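Side-chain contact in transcription factor IWS1 (Saccharomyces cerevisiae, PDB 3NFQ), which takes part in regulating RNA polymerase II transcription and may act in both TBP recruitment and post-recruitment steps of transcription: residues D34-N37 against K38-T42. Sequence-based numbering, arbitrary orientation.
Sequences DTLN and KRIET
The first torsions of Leu36 and Ile40 bring the ends of the two side chains together on one face of an alpha-helix: CG of Leu36 stands opposite its own backbone N (chi1 176°), whereas CG1 of Ile40 lies beside its N (chi1 -77°) and, with the chain extended beyond it, lays CD1 against Leu36. This i to i+4 pair exemplifies side-chain packing near the C-terminal end of the long helix 10-42 in the conserved central domain. Ile40 CD1 lies 3.9 Å from Leu36 CG and 4.0 Å from Leu36 CD1, the two side chains passing at a slant. Ile40 CG1 also rests on the backbone, 3.4 Å from Leu36 O, the same oxygen that accepts the Ile40 N-H at 2.9 Å from Ile40 N. On the next residue pair, Asn37 O takes a nearly straight bond from Glu41 N (2.8 Å), while the bent Glu41 chain lays its carboxylate over the same oxygen, CD 3.4 Å from Asn37 O, a proximity that probably brings no attraction. Leu36 also touches Leu88, and Arg39 reaches beyond the helix to hydrogen-bond Leu47 O through NE. At the last turn Lys38 O accepts two bonds from Thr42: one from the backbone N at 2.8 Å, the other from OG1, itself also hydrogen-bonded with Asp44 N, at 2.9 Å, with the hydroxyl oxygen 37° out of the carbonyl plane.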
loop_
_atom_site.group_PDB
_atom_site.type_symbol
_atom_site.label_atom_id
_atom_site.label_comp_id
_atom_site.label_asym_id
_atom_site.label_seq_id
_atom_site.Cartn_x
_atom_site.Cartn_y
_atom_site.Cartn_z
ATOM N N ASP A 34 10.857 -12.651 -3.760
ATOM C CA ASP A 34 11.771 -13.663 -4.288
ATOM C C ASP A 34 13.190 -13.220 -4.050
ATOM O O ASP A 34 14.027 -14.015 -3.605
ATOM C CB ASP A 34 11.537 -13.927 -5.779
ATOM C CG ASP A 34 10.186 -14.578 -6.080
ATOM O OD1 ASP A 34 9.488 -15.084 -5.161
ATOM O OD2 ASP A 34 9.810 -14.568 -7.280
ATOM N N THR A 35 13.486 -11.950 -4.348
ATOM C CA THR A 35 14.836 -11.435 -4.154
ATOM C C THR A 35 15.314 -11.460 -2.700
ATOM O O THR A 35 16.490 -11.843 -2.394
ATOM C CB THR A 35 14.961 -10.013 -4.669
ATOM O OG1 THR A 35 14.758 -9.990 -6.074
ATOM C CG2 THR A 35 16.299 -9.403 -4.345
ATOM N N LEU A 36 14.416 -11.048 -1.804
ATOM C CA LEU A 36 14.721 -11.084 -0.383
ATOM C C LEU A 36 15.067 -12.511 0.042
ATOM O O LEU A 36 16.095 -12.729 0.691
ATOM C CB LEU A 36 13.559 -10.504 0.437
ATOM C CG LEU A 36 13.754 -10.597 1.977
ATOM C CD1 LEU A 36 14.960 -9.830 2.466
ATOM C CD2 LEU A 36 12.487 -10.078 2.646
ATOM N N ASN A 37 14.224 -13.475 -0.308
ATOM C CA ASN A 37 14.491 -14.880 -0.001
ATOM C C ASN A 37 15.842 -15.382 -0.539
ATOM O O ASN A 37 16.535 -16.114 0.155
ATOM C CB ASN A 37 13.384 -15.760 -0.538
ATOM C CG ASN A 37 12.112 -15.594 0.225
ATOM O OD1 ASN A 37 12.127 -15.121 1.357
ATOM N ND2 ASN A 37 10.993 -15.978 -0.377
ATOM N N LYS A 38 16.193 -14.989 -1.762
ATOM C CA LYS A 38 17.497 -15.277 -2.336
ATOM C C LYS A 38 18.655 -14.628 -1.556
ATOM O O LYS A 38 19.663 -15.287 -1.263
ATOM C CB LYS A 38 17.497 -14.796 -3.786
ATOM C CG LYS A 38 18.612 -15.327 -4.654
ATOM C CD LYS A 38 18.186 -15.175 -6.115
ATOM C CE LYS A 38 19.230 -15.727 -7.040
ATOM N NZ LYS A 38 18.866 -15.495 -8.460
ATOM N N ARG A 39 18.525 -13.339 -1.224
ATOM C CA ARG A 39 19.534 -12.631 -0.443
ATOM C C ARG A 39 19.749 -13.335 0.895
ATOM O O ARG A 39 20.881 -13.424 1.375
ATOM C CB ARG A 39 19.140 -11.163 -0.196
ATOM C CG ARG A 39 20.029 -10.471 0.826
ATOM C CD ARG A 39 19.448 -9.164 1.344
ATOM N NE ARG A 39 20.098 -8.075 0.642
ATOM C CZ ARG A 39 20.919 -7.184 1.183
ATOM N NH1 ARG A 39 21.197 -7.195 2.479
ATOM N NH2 ARG A 39 21.467 -6.265 0.404
ATOM N N ILE A 40 18.652 -13.825 1.474
ATOM C CA ILE A 40 18.667 -14.574 2.730
ATOM C C ILE A 40 19.347 -15.938 2.530
ATOM O O ILE A 40 20.296 -16.274 3.224
ATOM C CB ILE A 40 17.220 -14.753 3.305
ATOM C CG1 ILE A 40 16.741 -13.450 3.977
ATOM C CG2 ILE A 40 17.140 -15.963 4.266
ATOM C CD1 ILE A 40 15.250 -13.407 4.253
ATOM N N GLU A 41 18.862 -16.725 1.580
ATOM C CA GLU A 41 19.449 -18.027 1.332
ATOM C C GLU A 41 20.942 -17.970 1.022
ATOM O O GLU A 41 21.715 -18.763 1.561
ATOM C CB GLU A 41 18.662 -18.772 0.258
ATOM C CG GLU A 41 17.559 -19.655 0.879
ATOM C CD GLU A 41 16.178 -19.482 0.227
ATOM O OE1 GLU A 41 16.071 -19.553 -1.026
ATOM O OE2 GLU A 41 15.184 -19.285 0.977
ATOM N N THR A 42 21.360 -17.026 0.189
ATOM C CA THR A 42 22.748 -16.966 -0.280
ATOM C C THR A 42 23.659 -16.073 0.531
ATOM O O THR A 42 24.876 -16.140 0.377
ATOM C CB THR A 42 22.831 -16.490 -1.740
ATOM O OG1 THR A 42 22.455 -15.108 -1.810
ATOM C CG2 THR A 42 21.935 -17.342 -2.639
#